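Side-chain contacts in putative short-chain dehydrogenase/reductase (Burkholderia xenovorans, PDB 5IZ4), which is a putative short-chain dehydrogenase/reductase that binds ADP in its nucleotide pocket and probably reduces 3-oxoacyl-[acyl-carrier-protein] substrates with NADPH: residues Asp118-Arg123 with Ser170-Ala175; Arg123-Asn128 with Lys177-Thr182. All blocks are in the same frame, centred on the assembly; numbering follows the deposited sequence.

Contact 1. Residues Asp118-Arg123 with Ser170-Ala175; sequences DFEFER and SIAYAA
Ala172 CB lies over one face of the Phe121 ring, 3.9 Å from its centroid and 22° off the ring normal, which qualifies as a CH-pi contact. The methyl is displaced toward the rim, and its nearest ring atom is Phe121 CD2. At the far end of the ring, Phe121 CZ meets Ile171 CG2 obliquely at 3.7 Å. With Phe121 CG anti to the carbonyl carbon (chi1 -83°), the ring leaves the flank of its helix and reaches the start of the other.

Two waters supply the polar part of the interface. One donates to Glu120 OE2 (2.6 Å) and accepts from Ser170 OG (2.7 Å); the other donates to the main-chain Phe121 O and Ala172 O. Ser170 is the N-cap of helix 171-191, its OG accepting from Tyr173 N at 2.9 Å. Tyr173 begins a Tyr-X-X-X-Lys sequence, the signature of short-chain dehydrogenases.

Behind the first water, Arg123 grips Glu120 side-on: NE to OE1 and NH2 to OE2, each 2.9 Å and each oxygen met on its syn side, NE well out of the carboxylate plane (32°) and NH2 nearer to it. This salt bridge fixes the turn of the carboxylate. Arg123 NH1 bonds Thr104 OG1, while the Phe121 ring also meets Tyr133 of the second subunit.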
loop_
_atom_site.group_PDB
_atom_site.type_symbol
_atom_site.label_atom_id
_atom_site.label_comp_id
_atom_site.label_asym_id
_atom_site.label_seq_id
_atom_site.Cartn_x
_atom_site.Cartn_y
_atom_site.Cartn_z
ATOM N N ASP A 118 24.060 10.996 12.830
ATOM C CA ASP A 118 24.251 10.807 11.396
ATOM C C ASP A 118 25.219 9.663 11.109
ATOM O O ASP A 118 25.023 8.910 10.146
ATOM C CB ASP A 118 24.718 12.111 10.729
ATOM C CG ASP A 118 25.972 12.734 11.365
ATOM O OD1 ASP A 118 26.393 12.360 12.481
ATOM O OD2 ASP A 118 26.535 13.654 10.725
ATOM N N PHE A 119 26.247 9.495 11.954
ATOM C CA PHE A 119 27.181 8.384 11.785
ATOM C C PHE A 119 26.457 7.050 11.680
ATOM O O PHE A 119 26.790 6.217 10.827
ATOM C CB PHE A 119 28.172 8.332 12.951
ATOM C CG PHE A 119 29.196 9.432 12.917
ATOM C CD1 PHE A 119 30.248 9.383 12.019
ATOM C CD2 PHE A 119 29.086 10.526 13.760
ATOM C CE1 PHE A 119 31.198 10.399 11.974
ATOM C CE2 PHE A 119 30.038 11.547 13.727
ATOM C CZ PHE A 119 31.092 11.480 12.828
ATOM N N GLU A 120 25.470 6.829 12.549
ATOM C CA GLU A 120 24.766 5.554 12.569
ATOM C C GLU A 120 23.813 5.427 11.387
ATOM O O GLU A 120 23.700 4.345 10.798
ATOM C CB GLU A 120 24.030 5.386 13.899
ATOM C CG GLU A 120 23.213 4.107 14.011
ATOM C CD GLU A 120 24.061 2.844 14.044
ATOM O OE1 GLU A 120 25.319 2.930 14.181
ATOM O OE2 GLU A 120 23.456 1.752 13.927
ATOM N N PHE A 121 23.158 6.524 10.994
ATOM C CA PHE A 121 22.329 6.475 9.793
ATOM C C PHE A 121 23.167 6.043 8.598
ATOM O O PHE A 121 22.759 5.172 7.820
ATOM C CB PHE A 121 21.680 7.837 9.508
ATOM C CG PHE A 121 20.406 8.113 10.278
ATOM C CD1 PHE A 121 20.443 8.805 11.483
ATOM C CD2 PHE A 121 19.173 7.716 9.779
ATOM C CE1 PHE A 121 19.285 9.089 12.182
ATOM C CE2 PHE A 121 17.997 7.997 10.479
ATOM C CZ PHE A 121 18.054 8.679 11.682
ATOM N N GLU A 122 24.364 6.630 8.454
ATOM C CA GLU A 122 25.232 6.261 7.335
ATOM C C GLU A 122 25.788 4.851 7.491
ATOM O O GLU A 122 25.910 4.124 6.499
ATOM C CB GLU A 122 26.383 7.267 7.173
ATOM C CG GLU A 122 25.917 8.658 6.783
ATOM C CD GLU A 122 26.990 9.486 6.088
ATOM O OE1 GLU A 122 28.177 9.368 6.467
ATOM O OE2 GLU A 122 26.639 10.257 5.160
ATOM N N ARG A 123 26.129 4.441 8.723
ATOM C CA ARG A 123 26.715 3.119 8.917
ATOM C C ARG A 123 25.746 2.036 8.480
ATOM O O ARG A 123 26.128 1.072 7.805
ATOM C CB ARG A 123 27.099 2.917 10.384
ATOM C CG ARG A 123 27.915 1.641 10.652
ATOM C CD ARG A 123 28.029 1.351 12.146
ATOM N NE ARG A 123 26.735 0.939 12.685
ATOM C CZ ARG A 123 26.257 -0.301 12.612
ATOM N NH1 ARG A 123 26.976 -1.261 12.033
ATOM N NH2 ARG A 123 25.057 -0.585 13.120
ATOM N N SER A 170 16.004 0.174 15.047
ATOM C CA SER A 170 16.278 1.602 15.170
ATOM C C SER A 170 15.620 2.330 14.014
ATOM O O SER A 170 15.273 1.728 12.996
ATOM C CB SER A 170 17.778 1.910 15.167
ATOM O OG SER A 170 18.294 1.902 13.838
ATOM N N ILE A 171 15.478 3.646 14.173
ATOM C CA ILE A 171 14.900 4.432 13.090
ATOM C C ILE A 171 15.851 4.481 11.893
ATOM O O ILE A 171 15.402 4.579 10.742
ATOM C CB ILE A 171 14.522 5.838 13.602
ATOM C CG1 ILE A 171 13.576 6.531 12.612
ATOM C CG2 ILE A 171 15.767 6.692 13.880
ATOM C CD1 ILE A 171 13.164 7.934 13.038
ATOM N N ALA A 172 17.170 4.403 12.132
ATOM C CA ALA A 172 18.112 4.336 11.014
ATOM C C ALA A 172 17.970 3.023 10.258
ATOM O O ALA A 172 18.081 2.985 9.025
ATOM C CB ALA A 172 19.553 4.514 11.517
ATOM N N TYR A 173 17.727 1.930 10.982
ATOM C CA TYR A 173 17.489 0.647 10.332
ATOM C C TYR A 173 16.195 0.685 9.529
ATOM O O TYR A 173 16.155 0.278 8.360
ATOM C CB TYR A 173 17.443 -0.456 11.394
ATOM C CG TYR A 173 17.172 -1.840 10.868
ATOM C CD1 TYR A 173 18.201 -2.638 10.382
ATOM C CD2 TYR A 173 15.883 -2.362 10.871
ATOM C CE1 TYR A 173 17.956 -3.923 9.915
ATOM C CE2 TYR A 173 15.625 -3.642 10.404
ATOM C CZ TYR A 173 16.667 -4.415 9.924
ATOM O OH TYR A 173 16.418 -5.687 9.457
ATOM N N ALA A 174 15.129 1.203 10.130
ATOM C CA ALA A 174 13.851 1.255 9.426
ATOM C C ALA A 174 13.975 2.080 8.148
ATOM O O ALA A 174 13.503 1.668 7.081
ATOM C CB ALA A 174 12.775 1.831 10.342
ATOM N N ALA A 175 14.615 3.248 8.244
ATOM C CA ALA A 175 14.800 4.091 7.067
ATOM C C ALA A 175 15.558 3.347 5.978
ATOM O O ALA A 175 15.184 3.408 4.797
ATOM C CB ALA A 175 15.538 5.377 7.441
HETATM O O HOH W 1 20.903 1.534 14.358
HETATM O O HOH W 2 19.864 4.751 7.645
#

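Contact 2. Residues Arg123-Asn128 with Lys177-Thr182; sequences RVYRVN and KGAVNT. With ADP (adenosine-5'-diphosphate), chain B.
The helical segments carrying Asn128 and Lys177 run nearly alongside each other, their N-to-C directions 30° apart and their axes 10.2 Å apart at closest approach. Helix 118-146 widens into a pi-type turn at 126-128, and Asn128 O there packs tightly against Val180 CG2, at 3.2 Å. The same carbonyl receives a hydrogen bond from a water at 2.8 Å, and that water accepts from Lys177 NZ at 2.8 Å. This relay matches the Asn-water-Lys arrangement known in short-chain dehydrogenases, in which such a water probably feeds a proton path.

Lys177 is bent at chi2 (-61°), then extended, so that its CE passes Asn128 ND2 at 3.9 Å with the two side chains crossing at about a right angle. Both polar ends are anchored beyond the segments: Lys177 NZ to Val158 O, Asn128 OD1 to Thr104 N and Asn128 ND2 to Ser176 OG. On the side facing the second subunit, Ala179 CB touches the edge of the Tyr125 ring near its plane, 3.7 Å from CE2; the ring also stacks on Tyr125 of the second subunit.

Val127 turns to the nucleotide instead, its CG2 3.5 Å from N6 of ADP and its CG1 beside the adenine C5 and N7. The pair of helices lies between two different neighbours: the second subunit, and the Rossmann-type parallel sheet, where Val158 ends strand 153-158 and where Gly103, which bonds ADP through its N, and Thr104 follow strand 97-100.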
loop_
_atom_site.group_PDB
_atom_site.type_symbol
_atom_site.label_atom_id
_atom_site.label_comp_id
_atom_site.label_asym_id
_atom_site.label_seq_id
_atom_site.Cartn_x
_atom_site.Cartn_y
_atom_site.Cartn_z
ATOM N N ARG A 123 26.129 4.441 8.723
ATOM C CA ARG A 123 26.715 3.119 8.917
ATOM C C ARG A 123 25.746 2.036 8.480
ATOM O O ARG A 123 26.128 1.072 7.805
ATOM C CB ARG A 123 27.099 2.917 10.384
ATOM C CG ARG A 123 27.915 1.641 10.652
ATOM C CD ARG A 123 28.029 1.351 12.146
ATOM N NE ARG A 123 26.735 0.939 12.685
ATOM C CZ ARG A 123 26.257 -0.301 12.612
ATOM N NH1 ARG A 123 26.976 -1.261 12.033
ATOM N NH2 ARG A 123 25.057 -0.585 13.120
ATOM N N VAL A 124 24.478 2.190 8.843
ATOM C CA VAL A 124 23.465 1.199 8.499
ATOM C C VAL A 124 23.140 1.257 7.011
ATOM O O VAL A 124 22.962 0.223 6.350
ATOM C CB VAL A 124 22.215 1.436 9.367
ATOM C CG1 VAL A 124 21.081 0.557 8.927
ATOM C CG2 VAL A 124 22.545 1.202 10.837
ATOM N N TYR A 125 23.045 2.473 6.463
ATOM C CA TYR A 125 22.695 2.635 5.056
ATOM C C TYR A 125 23.786 2.078 4.158
ATOM O O TYR A 125 23.497 1.560 3.071
ATOM C CB TYR A 125 22.473 4.114 4.759
ATOM C CG TYR A 125 21.702 4.451 3.503
ATOM C CD1 TYR A 125 22.324 5.085 2.434
ATOM C CD2 TYR A 125 20.338 4.190 3.408
ATOM C CE1 TYR A 125 21.607 5.441 1.287
ATOM C CE2 TYR A 125 19.625 4.534 2.283
ATOM C CZ TYR A 125 20.258 5.153 1.218
ATOM O OH TYR A 125 19.526 5.514 0.087
ATOM N N ARG A 126 25.037 2.172 4.610
ATOM C CA ARG A 126 26.156 1.720 3.801
ATOM C C ARG A 126 26.068 0.226 3.522
ATOM O O ARG A 126 26.355 -0.217 2.408
ATOM C CB ARG A 126 27.458 2.090 4.510
ATOM C CG ARG A 126 28.686 1.304 4.132
ATOM C CD ARG A 126 29.293 1.738 2.803
ATOM N NE ARG A 126 29.471 3.186 2.637
ATOM C CZ ARG A 126 29.956 3.721 1.521
ATOM N NH1 ARG A 126 30.328 2.914 0.527
ATOM N NH2 ARG A 126 30.080 5.037 1.388
ATOM N N VAL A 127 25.646 -0.565 4.512
ATOM C CA VAL A 127 25.508 -2.004 4.300
ATOM C C VAL A 127 24.161 -2.329 3.677
ATOM O O VAL A 127 24.068 -3.087 2.704
ATOM C CB VAL A 127 25.684 -2.775 5.619
ATOM C CG1 VAL A 127 25.658 -4.278 5.344
ATOM C CG2 VAL A 127 26.961 -2.353 6.355
ATOM N N ASN A 128 23.089 -1.774 4.242
ATOM C CA ASN A 128 21.764 -2.278 3.921
ATOM C C ASN A 128 21.288 -1.807 2.561
ATOM O O ASN A 128 20.527 -2.522 1.894
ATOM C CB ASN A 128 20.765 -1.855 5.005
ATOM C CG ASN A 128 21.054 -2.491 6.342
ATOM O OD1 ASN A 128 22.013 -3.249 6.491
ATOM N ND2 ASN A 128 20.230 -2.183 7.333
ATOM N N LYS A 177 15.652 0.266 5.355
ATOM C CA LYS A 177 14.853 -0.797 4.755
ATOM C C LYS A 177 13.713 -0.232 3.912
ATOM O O LYS A 177 13.309 -0.849 2.912
ATOM C CB LYS A 177 14.339 -1.729 5.853
ATOM C CG LYS A 177 15.450 -2.487 6.576
ATOM C CD LYS A 177 16.254 -3.390 5.639
ATOM C CE LYS A 177 17.133 -4.348 6.446
ATOM N NZ LYS A 177 17.862 -5.347 5.587
ATOM N N GLY A 178 13.201 0.950 4.265
ATOM C CA GLY A 178 12.304 1.630 3.348
ATOM C C GLY A 178 12.989 1.943 2.031
ATOM O O GLY A 178 12.393 1.815 0.958
ATOM N N ALA A 179 14.259 2.347 2.096
ATOM C CA ALA A 179 15.021 2.580 0.875
ATOM C C ALA A 179 15.207 1.286 0.089
ATOM O O ALA A 179 15.140 1.291 -1.147
ATOM C CB ALA A 179 16.380 3.197 1.224
ATOM N N VAL A 180 15.457 0.170 0.784
ATOM C CA VAL A 180 15.595 -1.113 0.092
ATOM C C VAL A 180 14.309 -1.445 -0.659
ATOM O O VAL A 180 14.339 -1.902 -1.810
ATOM C CB VAL A 180 15.973 -2.235 1.080
ATOM C CG1 VAL A 180 15.847 -3.603 0.402
ATOM C CG2 VAL A 180 17.410 -2.036 1.597
ATOM N N ASN A 181 13.161 -1.210 -0.023
ATOM C CA ASN A 181 11.883 -1.491 -0.676
ATOM C C ASN A 181 11.733 -0.691 -1.968
ATOM O O ASN A 181 11.363 -1.238 -3.013
ATOM C CB ASN A 181 10.737 -1.200 0.291
ATOM C CG ASN A 181 10.745 -2.133 1.488
ATOM O OD1 ASN A 181 11.444 -3.141 1.486
ATOM N ND2 ASN A 181 9.947 -1.814 2.506
ATOM N N THR A 182 12.025 0.612 -1.919
ATOM C CA THR A 182 11.915 1.434 -3.122
ATOM C C THR A 182 12.968 1.054 -4.153
ATOM O O THR A 182 12.686 1.029 -5.360
ATOM C CB THR A 182 12.058 2.911 -2.758
ATOM O OG1 THR A 182 11.033 3.266 -1.822
ATOM C CG2 THR A 182 11.942 3.786 -3.996
HETATM P PB ADP B . 19.547 -12.079 9.778
HETATM O O1B ADP B . 19.957 -11.045 8.668
HETATM O O2B ADP B . 19.789 -13.581 9.450
HETATM O O3B ADP B . 18.233 -11.785 10.569
HETATM P PA ADP B . 22.425 -11.812 10.731
HETATM O O1A ADP B . 23.152 -10.544 11.457
HETATM O O2A ADP B . 23.064 -13.161 11.187
HETATM O O3A ADP B . 20.867 -11.606 10.939
HETATM O "O5'" ADP B . 22.878 -11.469 9.177
HETATM C "C5'" ADP B . 23.664 -10.313 8.842
HETATM C "C4'" ADP B . 24.887 -10.870 8.111
HETATM O "O4'" ADP B . 25.517 -9.811 7.286
HETATM C "C3'" ADP B . 26.003 -11.390 9.052
HETATM O "O3'" ADP B . 26.670 -12.494 8.508
HETATM C "C2'" ADP B . 26.950 -10.158 9.056
HETATM O "O2'" ADP B . 28.242 -10.642 9.425
HETATM C "C1'" ADP B . 26.896 -9.755 7.595
HETATM N N9 ADP B . 27.407 -8.384 7.391
HETATM C C8 ADP B . 27.330 -7.268 8.241
HETATM N N7 ADP B . 27.919 -6.229 7.698
HETATM C C5 ADP B . 28.396 -6.657 6.474
HETATM C C6 ADP B . 29.096 -6.012 5.471
HETATM N N6 ADP B . 29.437 -4.707 5.603
HETATM N N1 ADP B . 29.432 -6.696 4.371
HETATM C C2 ADP B . 29.089 -7.992 4.276
HETATM N N3 ADP B . 28.427 -8.682 5.187
HETATM C C4 ADP B . 28.084 -7.989 6.281
HETATM O O HOH W 3 19.421 -4.713 3.309
#

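How the contacts relate
From the N terminus, the chain completes strand 97-100 and enters helix 118-146, whose first turns carry the leading segments of both contacts in succession, meeting at the shared Arg123. It then passes through strand 153-158 and short helix 161-165 before helix 171-191 supplies the two partners in the same order. The segments therefore alternate, and the contacts cross rather than nest, as expected for two neighbouring helices running in the same direction. Contact 1 closes a loop of 46 residues and contact 2 one of 48. The centres are 9 Å apart, and the contacts touch where Tyr173 CD1 packs 3.7 Å from Asn128 ND2. Together they hold helix 118-146 against helix 171-191, from their N-terminal ends (contact 1) to the turn that carries Val127 of the ADP pocket (contact 2).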